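Local atomic coordinates of LbaCas13a H328A (C2c2) (Lachnospiraceae bacterium NK4A179, PDB entry 5WLH), a protein that binds pre-crRNA as a CRISPR-Cas13a effector and is an RNA-targeting nuclease, probably cleaving RNA that its guide matches. Residues A117-A122 / D229-R234; L190-V195 / I223-E228; S514-E519 / R560-Q565; N551-K556 / D587-L592. All coordinates share one frame; numbering follows the deposited sequence.

Contact 1. Residues A117-A122 / D229-R234. With nucleotides of chain B.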
# COMPACT_ATOMS: atom_id res chain seq x y z
N ALA A 117 -32.03 39.09 -0.46
CA ALA A 117 -31.62 39.92 -1.59
C ALA A 117 -30.14 39.74 -1.90
O ALA A 117 -29.75 39.63 -3.07
CB ALA A 117 -31.93 41.39 -1.31
N PHE A 118 -29.31 39.68 -0.86
CA PHE A 118 -27.87 39.51 -1.05
C PHE A 118 -27.56 38.15 -1.67
O PHE A 118 -26.71 38.05 -2.57
CB PHE A 118 -27.14 39.67 0.29
CG PHE A 118 -26.96 41.09 0.75
CD1 PHE A 118 -26.46 42.06 -0.10
CD2 PHE A 118 -27.27 41.45 2.06
CE1 PHE A 118 -26.28 43.37 0.34
CE2 PHE A 118 -27.10 42.74 2.51
CZ PHE A 118 -26.59 43.71 1.64
N GLU A 119 -28.23 37.10 -1.21
CA GLU A 119 -28.01 35.78 -1.81
C GLU A 119 -28.45 35.77 -3.26
O GLU A 119 -27.77 35.18 -4.11
CB GLU A 119 -28.75 34.70 -1.03
CG GLU A 119 -28.50 33.30 -1.60
CD GLU A 119 -29.50 32.26 -1.11
OE1 GLU A 119 -29.09 31.11 -0.86
OE2 GLU A 119 -30.70 32.61 -0.98
N LYS A 120 -29.59 36.40 -3.57
CA LYS A 120 -30.05 36.48 -4.95
C LYS A 120 -29.07 37.28 -5.81
O LYS A 120 -28.81 36.92 -6.96
CB LYS A 120 -31.44 37.10 -5.00
CG LYS A 120 -31.89 37.51 -6.39
CD LYS A 120 -32.37 36.32 -7.20
CE LYS A 120 -33.46 36.74 -8.17
NZ LYS A 120 -34.47 37.62 -7.50
N TYR A 121 -28.54 38.38 -5.26
CA TYR A 121 -27.46 39.11 -5.92
C TYR A 121 -26.29 38.19 -6.26
O TYR A 121 -25.75 38.23 -7.37
CB TYR A 121 -26.98 40.24 -5.00
CG TYR A 121 -25.86 41.08 -5.55
CD1 TYR A 121 -24.52 40.70 -5.38
CD2 TYR A 121 -26.13 42.27 -6.20
CE1 TYR A 121 -23.50 41.48 -5.89
CE2 TYR A 121 -25.11 43.06 -6.69
CZ TYR A 121 -23.81 42.67 -6.54
OH TYR A 121 -22.83 43.48 -7.04
N ALA A 122 -25.86 37.39 -5.28
CA ALA A 122 -24.75 36.47 -5.51
C ALA A 122 -25.08 35.48 -6.62
O ALA A 122 -24.23 35.18 -7.46
CB ALA A 122 -24.43 35.74 -4.21
N ASP A 229 -18.97 33.33 -3.29
CA ASP A 229 -18.31 32.34 -2.45
C ASP A 229 -19.02 32.18 -1.12
O ASP A 229 -19.27 31.05 -0.65
CB ASP A 229 -16.85 32.74 -2.25
CG ASP A 229 -16.02 31.66 -1.59
OD1 ASP A 229 -16.12 30.50 -2.02
OD2 ASP A 229 -15.27 31.98 -0.64
N PHE A 230 -19.39 33.30 -0.50
CA PHE A 230 -20.08 33.28 0.79
C PHE A 230 -21.38 32.51 0.73
O PHE A 230 -21.72 31.77 1.66
CB PHE A 230 -20.33 34.72 1.24
CG PHE A 230 -21.16 34.84 2.50
CD1 PHE A 230 -20.57 34.78 3.74
CD2 PHE A 230 -22.53 35.04 2.43
CE1 PHE A 230 -21.33 34.91 4.90
CE2 PHE A 230 -23.29 35.17 3.58
CZ PHE A 230 -22.69 35.11 4.81
N TYR A 231 -22.14 32.68 -0.35
CA TYR A 231 -23.42 32.01 -0.53
C TYR A 231 -23.29 30.69 -1.27
O TYR A 231 -24.31 30.07 -1.58
CB TYR A 231 -24.41 32.92 -1.25
CG TYR A 231 -24.94 34.03 -0.37
CD1 TYR A 231 -25.80 33.75 0.70
CD2 TYR A 231 -24.57 35.36 -0.59
CE1 TYR A 231 -26.27 34.77 1.52
CE2 TYR A 231 -25.04 36.37 0.23
CZ TYR A 231 -25.89 36.08 1.28
OH TYR A 231 -26.35 37.10 2.08
N HIS A 232 -22.06 30.27 -1.56
CA HIS A 232 -21.76 28.98 -2.21
C HIS A 232 -22.63 28.73 -3.44
O HIS A 232 -23.18 27.65 -3.64
CB HIS A 232 -21.92 27.84 -1.21
CG HIS A 232 -21.09 28.01 0.02
ND1 HIS A 232 -21.62 28.39 1.23
CD2 HIS A 232 -19.76 27.86 0.22
CE1 HIS A 232 -20.66 28.46 2.13
NE2 HIS A 232 -19.52 28.15 1.54
N VAL A 233 -22.73 29.74 -4.31
CA VAL A 233 -23.67 29.62 -5.41
C VAL A 233 -23.22 28.53 -6.39
O VAL A 233 -24.06 27.85 -6.98
CB VAL A 233 -23.87 30.96 -6.12
CG1 VAL A 233 -24.52 31.96 -5.17
CG2 VAL A 233 -22.54 31.48 -6.64
N ARG A 234 -21.91 28.34 -6.56
CA ARG A 234 -21.43 27.29 -7.45
C ARG A 234 -21.77 25.91 -6.90
O ARG A 234 -22.39 25.09 -7.60
CB ARG A 234 -19.92 27.42 -7.64
CG ARG A 234 -19.52 28.55 -8.56
CD ARG A 234 -18.05 28.87 -8.46
NE ARG A 234 -17.71 29.96 -9.38
CZ ARG A 234 -18.05 31.23 -9.17
NH1 ARG A 234 -18.72 31.56 -8.08
NH2 ARG A 234 -17.72 32.17 -10.06
P A B 20 -15.60 27.91 -11.57
OP1 A B 20 -16.87 27.38 -11.02
OP2 A B 20 -15.19 29.33 -11.51
O5' A B 20 -14.44 27.06 -10.90
C5' A B 20 -14.56 25.66 -10.74
C4' A B 20 -13.25 25.06 -10.30
O4' A B 20 -12.27 25.22 -11.35
C3' A B 20 -12.60 25.71 -9.11
O3' A B 20 -13.19 25.34 -7.88
C2' A B 20 -11.15 25.28 -9.26
O2' A B 20 -10.99 23.91 -8.91
C1' A B 20 -10.99 25.40 -10.78
N9 A B 20 -10.51 26.75 -11.15
C8 A B 20 -11.24 27.83 -11.56
N7 A B 20 -10.51 28.90 -11.80
C5 A B 20 -9.21 28.48 -11.52
C6 A B 20 -7.97 29.14 -11.56
N6 A B 20 -7.81 30.40 -11.92
N1 A B 20 -6.88 28.43 -11.21
C2 A B 20 -7.03 27.16 -10.84
N3 A B 20 -8.14 26.44 -10.75
C4 A B 20 -9.20 27.17 -11.11

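Contact 2. Residues L190-V195 / I223-E228. With nucleotides of chain B.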
# COMPACT_ATOMS: atom_id res chain seq x y z
N LEU A 190 -10.76 31.83 -2.70
CA LEU A 190 -10.53 33.16 -3.26
C LEU A 190 -9.18 33.27 -3.96
O LEU A 190 -8.84 34.35 -4.45
CB LEU A 190 -10.63 34.22 -2.15
CG LEU A 190 -11.95 34.28 -1.39
CD1 LEU A 190 -11.85 35.27 -0.25
CD2 LEU A 190 -13.10 34.65 -2.32
N CYS A 191 -8.41 32.18 -4.00
CA CYS A 191 -7.07 32.17 -4.59
C CYS A 191 -7.17 31.91 -6.09
O CYS A 191 -6.83 30.85 -6.61
CB CYS A 191 -6.19 31.13 -3.91
SG CYS A 191 -5.33 31.71 -2.44
N ARG A 192 -7.68 32.92 -6.79
CA ARG A 192 -7.65 32.98 -8.24
C ARG A 192 -7.06 34.33 -8.61
O ARG A 192 -7.20 35.29 -7.85
CB ARG A 192 -9.04 32.80 -8.84
CG ARG A 192 -9.64 31.44 -8.51
CD ARG A 192 -11.08 31.56 -8.07
NE ARG A 192 -11.95 31.67 -9.23
CZ ARG A 192 -12.79 30.73 -9.64
NH1 ARG A 192 -12.91 29.58 -8.97
NH2 ARG A 192 -13.53 30.94 -10.70
N GLU A 193 -6.38 34.40 -9.75
CA GLU A 193 -5.58 35.58 -10.07
C GLU A 193 -6.41 36.87 -9.96
O GLU A 193 -6.00 37.83 -9.31
CB GLU A 193 -4.98 35.45 -11.47
CG GLU A 193 -4.10 36.63 -11.86
CD GLU A 193 -4.09 36.87 -13.36
OE1 GLU A 193 -5.14 37.28 -13.91
OE2 GLU A 193 -3.04 36.63 -13.99
N ARG A 194 -7.58 36.90 -10.60
CA ARG A 194 -8.31 38.16 -10.66
C ARG A 194 -8.92 38.52 -9.31
O ARG A 194 -9.06 39.71 -8.99
CB ARG A 194 -9.40 38.10 -11.74
CG ARG A 194 -8.85 38.09 -13.19
CD ARG A 194 -9.98 38.27 -14.19
NE ARG A 194 -10.52 39.63 -14.14
CZ ARG A 194 -10.00 40.66 -14.80
NH1 ARG A 194 -8.94 40.51 -15.58
NH2 ARG A 194 -10.56 41.86 -14.67
N VAL A 195 -9.28 37.52 -8.52
CA VAL A 195 -9.83 37.78 -7.19
C VAL A 195 -8.74 38.31 -6.28
O VAL A 195 -8.96 39.28 -5.53
CB VAL A 195 -10.48 36.51 -6.61
CG1 VAL A 195 -10.99 36.79 -5.20
CG2 VAL A 195 -11.60 36.01 -7.51
N ILE A 223 -15.30 41.78 -4.77
CA ILE A 223 -16.43 41.81 -3.85
C ILE A 223 -17.53 40.89 -4.32
O ILE A 223 -18.06 40.08 -3.55
CB ILE A 223 -16.95 43.25 -3.69
CG1 ILE A 223 -15.87 44.13 -3.05
CG2 ILE A 223 -18.22 43.23 -2.85
CD1 ILE A 223 -16.31 45.60 -2.88
N ASP A 224 -17.92 41.01 -5.60
CA ASP A 224 -18.98 40.17 -6.13
C ASP A 224 -18.62 38.71 -6.03
O ASP A 224 -19.48 37.87 -5.75
CB ASP A 224 -19.27 40.53 -7.59
CG ASP A 224 -20.03 41.85 -7.75
OD1 ASP A 224 -20.48 42.44 -6.74
OD2 ASP A 224 -20.15 42.29 -8.90
N TYR A 225 -17.35 38.38 -6.25
CA TYR A 225 -16.92 36.99 -6.12
C TYR A 225 -17.03 36.52 -4.68
O TYR A 225 -17.47 35.39 -4.43
CB TYR A 225 -15.49 36.81 -6.63
CG TYR A 225 -15.16 35.34 -6.78
CD1 TYR A 225 -15.46 34.68 -7.96
CD2 TYR A 225 -14.60 34.62 -5.74
CE1 TYR A 225 -15.21 33.33 -8.09
CE2 TYR A 225 -14.33 33.27 -5.86
CZ TYR A 225 -14.64 32.63 -7.05
OH TYR A 225 -14.38 31.29 -7.20
N VAL A 226 -16.60 37.35 -3.73
CA VAL A 226 -16.72 36.99 -2.31
C VAL A 226 -18.16 36.64 -1.97
O VAL A 226 -18.43 35.66 -1.26
CB VAL A 226 -16.19 38.12 -1.42
CG1 VAL A 226 -16.58 37.89 0.05
CG2 VAL A 226 -14.69 38.20 -1.53
N LEU A 227 -19.12 37.42 -2.49
CA LEU A 227 -20.52 37.10 -2.21
C LEU A 227 -20.94 35.79 -2.86
O LEU A 227 -21.70 35.02 -2.27
CB LEU A 227 -21.43 38.24 -2.66
CG LEU A 227 -21.09 39.56 -1.98
CD1 LEU A 227 -21.36 40.73 -2.91
CD2 LEU A 227 -21.87 39.70 -0.70
N GLU A 228 -20.47 35.52 -4.09
CA GLU A 228 -20.74 34.21 -4.70
C GLU A 228 -20.14 33.09 -3.88
O GLU A 228 -20.72 32.00 -3.78
CB GLU A 228 -20.17 34.17 -6.12
CG GLU A 228 -20.73 35.18 -7.07
CD GLU A 228 -19.96 35.22 -8.38
OE1 GLU A 228 -19.37 34.17 -8.73
OE2 GLU A 228 -19.92 36.29 -9.03
P A B 20 -15.60 27.91 -11.57
OP1 A B 20 -16.87 27.38 -11.02
OP2 A B 20 -15.19 29.33 -11.51
O5' A B 20 -14.44 27.06 -10.90
C5' A B 20 -14.56 25.66 -10.74
C4' A B 20 -13.25 25.06 -10.30
O4' A B 20 -12.27 25.22 -11.35
C3' A B 20 -12.60 25.71 -9.11
O3' A B 20 -13.19 25.34 -7.88
C2' A B 20 -11.15 25.28 -9.26
O2' A B 20 -10.99 23.91 -8.91
C1' A B 20 -10.99 25.40 -10.78
N9 A B 20 -10.51 26.75 -11.15
C8 A B 20 -11.24 27.83 -11.56
N7 A B 20 -10.51 28.90 -11.80
C5 A B 20 -9.21 28.48 -11.52
C6 A B 20 -7.97 29.14 -11.56
N6 A B 20 -7.81 30.40 -11.92
N1 A B 20 -6.88 28.43 -11.21
C2 A B 20 -7.03 27.16 -10.84
N3 A B 20 -8.14 26.44 -10.75
C4 A B 20 -9.20 27.17 -11.11

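Contact 3. Residues S514-E519 / R560-Q565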
# COMPACT_ATOMS: atom_id res chain seq x y z
N SER A 514 14.24 -23.19 -0.28
CA SER A 514 15.38 -23.39 -1.17
C SER A 514 16.70 -23.06 -0.47
O SER A 514 17.74 -23.63 -0.83
CB SER A 514 15.22 -22.53 -2.42
OG SER A 514 15.82 -21.26 -2.27
N SER A 515 16.66 -22.18 0.53
CA SER A 515 17.87 -21.50 0.98
C SER A 515 18.92 -22.47 1.52
O SER A 515 20.12 -22.25 1.34
CB SER A 515 17.52 -20.46 2.04
OG SER A 515 17.05 -21.06 3.23
N GLN A 516 18.48 -23.55 2.17
CA GLN A 516 19.40 -24.53 2.73
C GLN A 516 19.36 -25.88 2.04
O GLN A 516 20.14 -26.77 2.41
CB GLN A 516 19.11 -24.73 4.22
CG GLN A 516 19.46 -23.56 5.10
CD GLN A 516 19.41 -23.97 6.54
OE1 GLN A 516 20.35 -24.58 7.05
NE2 GLN A 516 18.30 -23.68 7.20
N THR A 517 18.47 -26.09 1.08
CA THR A 517 18.40 -27.37 0.40
C THR A 517 19.12 -27.38 -0.94
O THR A 517 19.63 -28.43 -1.34
CB THR A 517 16.95 -27.80 0.17
OG1 THR A 517 16.26 -26.76 -0.55
CG2 THR A 517 16.23 -28.07 1.49
N VAL A 518 19.17 -26.26 -1.65
CA VAL A 518 19.73 -26.23 -2.99
C VAL A 518 20.65 -25.02 -3.15
O VAL A 518 20.55 -24.02 -2.43
CB VAL A 518 18.65 -26.21 -4.10
CG1 VAL A 518 17.79 -27.46 -4.04
CG2 VAL A 518 17.78 -24.94 -4.00
N GLU A 519 21.56 -25.14 -4.11
CA GLU A 519 22.34 -24.00 -4.58
C GLU A 519 21.97 -23.81 -6.04
O GLU A 519 22.33 -24.62 -6.89
CB GLU A 519 23.84 -24.24 -4.39
CG GLU A 519 24.67 -22.97 -4.51
CD GLU A 519 26.17 -23.23 -4.50
OE1 GLU A 519 26.61 -24.15 -3.78
OE2 GLU A 519 26.90 -22.51 -5.22
N ARG A 560 16.59 -34.53 4.58
CA ARG A 560 15.41 -34.62 5.44
C ARG A 560 15.59 -33.82 6.72
O ARG A 560 14.68 -33.10 7.14
CB ARG A 560 15.08 -36.06 5.78
CG ARG A 560 13.85 -36.17 6.68
CD ARG A 560 13.65 -37.58 7.19
NE ARG A 560 13.41 -38.49 6.08
CZ ARG A 560 13.15 -39.78 6.22
NH1 ARG A 560 13.11 -40.33 7.44
NH2 ARG A 560 12.94 -40.53 5.15
N ASP A 561 16.76 -33.94 7.37
CA ASP A 561 16.97 -33.19 8.60
C ASP A 561 17.02 -31.69 8.33
O ASP A 561 16.57 -30.89 9.16
CB ASP A 561 18.25 -33.66 9.30
CG ASP A 561 18.06 -34.98 10.05
OD1 ASP A 561 16.97 -35.58 9.96
OD2 ASP A 561 19.03 -35.42 10.71
N THR A 562 17.55 -31.29 7.17
CA THR A 562 17.54 -29.87 6.81
C THR A 562 16.12 -29.36 6.62
O THR A 562 15.75 -28.31 7.15
CB THR A 562 18.37 -29.65 5.54
OG1 THR A 562 19.68 -30.18 5.74
CG2 THR A 562 18.48 -28.16 5.23
N ILE A 563 15.29 -30.11 5.88
CA ILE A 563 13.89 -29.72 5.70
C ILE A 563 13.20 -29.58 7.05
O ILE A 563 12.45 -28.63 7.30
CB ILE A 563 13.16 -30.74 4.81
CG1 ILE A 563 13.70 -30.73 3.38
CG2 ILE A 563 11.67 -30.49 4.85
CD1 ILE A 563 13.24 -31.94 2.57
N LEU A 564 13.44 -30.53 7.95
CA LEU A 564 12.71 -30.53 9.21
C LEU A 564 13.14 -29.41 10.15
O LEU A 564 12.46 -29.19 11.16
CB LEU A 564 12.85 -31.91 9.88
CG LEU A 564 12.14 -33.06 9.16
CD1 LEU A 564 12.39 -34.42 9.84
CD2 LEU A 564 10.65 -32.78 9.09
N GLN A 565 14.23 -28.69 9.86
CA GLN A 565 14.52 -27.47 10.61
C GLN A 565 13.34 -26.50 10.54
O GLN A 565 13.06 -25.77 11.50
CB GLN A 565 15.78 -26.79 10.07
CG GLN A 565 17.07 -27.51 10.35
CD GLN A 565 18.27 -26.85 9.68
OE1 GLN A 565 18.32 -25.64 9.52
NE2 GLN A 565 19.26 -27.66 9.30

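Contact 4. Residues N551-K556 / D587-L592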
# COMPACT_ATOMS: atom_id res chain seq x y z
N ASN A 551 20.69 -31.89 -9.57
CA ASN A 551 21.85 -31.09 -9.94
C ASN A 551 22.12 -29.94 -8.98
O ASN A 551 23.17 -29.30 -9.09
CB ASN A 551 21.68 -30.50 -11.34
CG ASN A 551 21.62 -31.57 -12.41
OD1 ASN A 551 22.33 -32.57 -12.32
ND2 ASN A 551 20.78 -31.36 -13.41
N PHE A 552 21.20 -29.66 -8.05
CA PHE A 552 21.30 -28.46 -7.24
C PHE A 552 21.32 -28.75 -5.75
O PHE A 552 21.53 -27.81 -4.96
CB PHE A 552 20.14 -27.51 -7.59
CG PHE A 552 20.09 -27.17 -9.05
CD1 PHE A 552 20.93 -26.20 -9.57
CD2 PHE A 552 19.26 -27.86 -9.92
CE1 PHE A 552 20.92 -25.90 -10.92
CE2 PHE A 552 19.25 -27.57 -11.27
CZ PHE A 552 20.08 -26.59 -11.77
N LEU A 553 21.14 -30.01 -5.34
CA LEU A 553 21.11 -30.34 -3.92
C LEU A 553 22.43 -29.98 -3.26
O LEU A 553 23.50 -30.24 -3.80
CB LEU A 553 20.82 -31.83 -3.74
CG LEU A 553 19.41 -32.26 -4.13
CD1 LEU A 553 19.27 -33.77 -4.05
CD2 LEU A 553 18.39 -31.58 -3.22
N LYS A 554 22.33 -29.34 -2.09
CA LYS A 554 23.51 -28.97 -1.31
C LYS A 554 24.08 -30.15 -0.55
O LYS A 554 25.30 -30.22 -0.34
CB LYS A 554 23.16 -27.86 -0.30
CG LYS A 554 23.19 -26.44 -0.85
CD LYS A 554 22.65 -25.44 0.19
CE LYS A 554 23.21 -24.05 -0.02
NZ LYS A 554 22.73 -23.07 1.01
N ASP A 555 23.23 -31.09 -0.13
CA ASP A 555 23.64 -32.22 0.69
C ASP A 555 22.48 -33.20 0.80
O ASP A 555 21.70 -33.13 1.76
CB ASP A 555 24.10 -31.77 2.07
CG ASP A 555 24.77 -32.88 2.87
OD1 ASP A 555 24.58 -34.07 2.54
OD2 ASP A 555 25.49 -32.56 3.84
N LYS A 556 22.39 -34.13 -0.15
CA LYS A 556 21.29 -35.08 -0.17
C LYS A 556 21.24 -35.94 1.08
O LYS A 556 20.17 -36.42 1.45
CB LYS A 556 21.39 -35.93 -1.44
CG LYS A 556 20.40 -37.08 -1.54
CD LYS A 556 20.38 -37.64 -2.95
CE LYS A 556 19.69 -39.00 -2.98
NZ LYS A 556 18.96 -39.25 -1.71
N ASP A 587 12.30 -41.06 -1.86
CA ASP A 587 13.23 -40.77 -0.77
C ASP A 587 13.08 -39.30 -0.37
O ASP A 587 12.07 -38.64 -0.65
CB ASP A 587 14.67 -41.11 -1.18
CG ASP A 587 15.17 -40.30 -2.37
OD1 ASP A 587 14.53 -39.31 -2.77
OD2 ASP A 587 16.23 -40.66 -2.92
N ASP A 588 14.11 -38.75 0.27
CA ASP A 588 14.01 -37.39 0.79
C ASP A 588 14.04 -36.35 -0.32
O ASP A 588 13.57 -35.22 -0.10
CB ASP A 588 15.13 -37.15 1.80
CG ASP A 588 14.92 -37.95 3.08
OD1 ASP A 588 13.76 -38.02 3.56
OD2 ASP A 588 15.91 -38.50 3.62
N VAL A 589 14.54 -36.70 -1.50
CA VAL A 589 14.45 -35.79 -2.65
C VAL A 589 13.00 -35.64 -3.09
O VAL A 589 12.58 -34.55 -3.49
CB VAL A 589 15.35 -36.29 -3.79
CG1 VAL A 589 15.19 -35.41 -5.00
CG2 VAL A 589 16.81 -36.33 -3.34
N ASP A 590 12.22 -36.72 -3.04
CA ASP A 590 10.80 -36.60 -3.35
C ASP A 590 10.06 -35.84 -2.26
O ASP A 590 9.06 -35.17 -2.54
CB ASP A 590 10.19 -37.98 -3.55
CG ASP A 590 10.95 -38.80 -4.57
OD1 ASP A 590 10.76 -38.59 -5.79
OD2 ASP A 590 11.77 -39.65 -4.15
N PHE A 591 10.54 -35.95 -1.02
CA PHE A 591 10.02 -35.13 0.06
C PHE A 591 10.20 -33.64 -0.25
O PHE A 591 9.23 -32.87 -0.20
CB PHE A 591 10.73 -35.50 1.37
CG PHE A 591 10.16 -34.84 2.59
CD1 PHE A 591 8.87 -34.34 2.60
CD2 PHE A 591 10.93 -34.74 3.74
CE1 PHE A 591 8.36 -33.74 3.74
CE2 PHE A 591 10.42 -34.14 4.89
CZ PHE A 591 9.13 -33.63 4.88
N LEU A 592 11.43 -33.24 -0.60
CA LEU A 592 11.69 -31.86 -1.01
C LEU A 592 10.83 -31.46 -2.20
O LEU A 592 10.29 -30.35 -2.25
CB LEU A 592 13.17 -31.70 -1.35
CG LEU A 592 13.58 -30.34 -1.90
CD1 LEU A 592 13.28 -29.30 -0.82
CD2 LEU A 592 15.04 -30.32 -2.29

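Contact 1. Residues A117-A122 / D229-R234
The ring of Tyr231 lies flat on the backbone of Glu119, fastening the turn between helices 218-230 and 233-244 to helix 115-130. That turn is a Schellman motif: His232, with positive phi, ends the first helix and is also the N-cap of the second. Glu119 CA sits 3.5 Å from the centroid of the Tyr231 ring and only 6° off its normal, a nearly axial CH-pi contact. Phe230 CD2 covers the ring's opposite face, leaving Tyr231 clamped between its own chain neighbour and the other helix. With CG anti to its carbonyl carbon (chi1 -74°), Tyr231 reaches along the helix surface until its OH comes 3.2 Å from Phe118 CB. Ala122 CB fits against Tyr231 CD2 at 3.6 Å. Glu119 runs on past the ring with its carboxylate turned 47° from the ring plane, toward a salt bridge with Lys116. A serine in place of Tyr231 would probably leave Glu119 and Phe230 without the plate between them and open a gap at Ala122. Beyond it, Val233 CG1 packs 3.9 Å from Ala122 CB, and Arg234 NE makes weak bonds to both OP1 (3.2 Å) and OP2 (3.4 Å) of A20 of chain B.

Contact 2. Residues L190-V195 / I223-E228
Arg192 slides its guanidinium between Tyr225 and nucleotide A20 of the bound RNA, chain B. The arginine chain bends at chi2 and again at chi3 (81°), which folds the guanidinium over Tyr225 OH with its edge toward the phosphate. One face of the group has A20 N7 3.6 Å above its centre; the opposite face meets Tyr225 CZ nearer the rim, with the guanidinium and phenol planes 40° apart. At the guanidinium edge, NH2 points almost straight at A20 OP2 (N-H...O 174°), although the modelled length of 2.5 Å is very short and its exact value doubtful. The same arginine thus meets both the base and the phosphate of one nucleotide, while NH1 forms a salt bridge to a further phosphate of the RNA. Tyr225 OH lies 2.9 Å from Arg192 NH1, but the angle is too poor for a hydrogen bond, and the phenol acts as a backing surface. An alanine at Arg192 is likely to leave the A20 phosphate without this charge and the adenine without its cover.

Behind this first shell, Tyr225 is held by aliphatic groups. Val195 CG2 makes a CH-pi contact over one face, 3.9 Å from the ring centroid, and Leu190 CD2 comes in the ring plane to CD2 of Tyr225 at 3.7 Å. The same Leu190 methyl continues to Val226 CG2, 4.0 Å away. Arg192 is the N-cap residue of helix 193-206, and Val195 in its first turn rests that helix on helix 218-230; the far side of the latter is covered by helix 115-130 through Tyr121 and Ser125.

Contact 3. Residues S514-E519 / R560-Q565
A small helix-to-helix contact joins Gln516 and Thr517, in the C-terminal part of the long helix 486-517, to Thr562, Ile563 and Gln565 of segment 560-565, which carries the short helix 559-564. It combines one amide-amide hydrogen bond with methyl packing. Gln516 NE2 donates to Gln565 OE1 at 3.0 Å, in a somewhat bent bond. The two side chains meet at about a right angle and their amide planes stand 59° apart; the donor lies above the carbonyl plane, 38° out of it, and not on a lone pair. The remaining polar partners fix which way the Gln516 amide is turned: its OE1 accepts from Lys1045 NZ, and NE2 has a second partner in Tyr566 OH.

Next to this bond, Thr562 turns its methyl to the other helix. CG2 stands anti to the backbone N and meets Gln516 CB at 3.6 Å, while OG1 faces its own helix and bonds to Thr558 O. Thr517 uses another rotamer, OG1 between its backbone N and carbonyl carbon (chi1 55°), but its hydroxyl likewise returns to its own helix, at Leu513 O; its CG2 rests 4.1 Å from Ile563 CG1, a looser touch. The methyl side of the contact is closed by Leu592 of helix 588-602, which both Thr517 and Ile563 touch, and the amide side by helix 1039-1047, where Leu1046 packs on both glutamines.

Contact 4. Residues N551-K556 / D587-L592
Leu553 of the loop 551-556 and Val589 in the first turn of helix 588-602 open the apolar part of this contact. The two methyls of Leu553 are shared out between successive turns: CD1 meets Val589 CG2 at 3.6 Å, and CD2 meets Leu592 CD2 at 3.7 Å. Lys556 lies across Val589 at about a right angle, its CD 3.8 Å from the same CG2, which thereby touches both loop residues. Leu559 covers Leu553 and Val589 from helix 559-564.

The ionic part is slighter. Extended as far as CE, Lys556 then bends at a nearly eclipsed last torsion (chi4 13°), which brings NZ to 3.3 Å from Asp587 OD2 in a salt bridge whose hydrogen bond is weak.

The third kind is capping. Asp587 and Asp590 form a capping box: Asp587 N gives a fairly straight bond (162°) to the anti lone pair of Asp590 OD2, 2.7 Å away, and Asp590 N returns a weak one to Asp587 OD1 at 3.5 Å. OD1 also takes the Val589 N-H at 2.9 Å, from above the carboxylate plane. Lys533 makes a salt bridge with Asp590 OD2.

The Asp587 carboxylate therefore works in two directions, OD1 on the helix start and OD2 on the lysine. The helix N terminus and the two lysines probably stabilise this aspartate pair's negative charge, while the grip on the loop is chiefly apolar.

In the fold
From the N terminus, contact 1 closes a 106-residue, largely helical loop between helix 115-130 and the junction at 229-234. Contact 2 is nested inside it on the same helix 218-230; Arg234 with Glu228 and Tyr121 with Asp224 join the two, and both reach A20 of the RNA. Across the chain's centre, contact 3 closes a 40-residue, almost wholly non-helical loop between helices 486-517 and 559-564. Contact 4 closes a 30-residue one, from within that loop to the start of helix 588-602, and therefore crosses contact 3. Arg560 with Asp588, and Lys554 with Ser515, bind this pair together. Helix 588-602 leads into a sequence that fits the R-X4-H motif of HEPN nucleases.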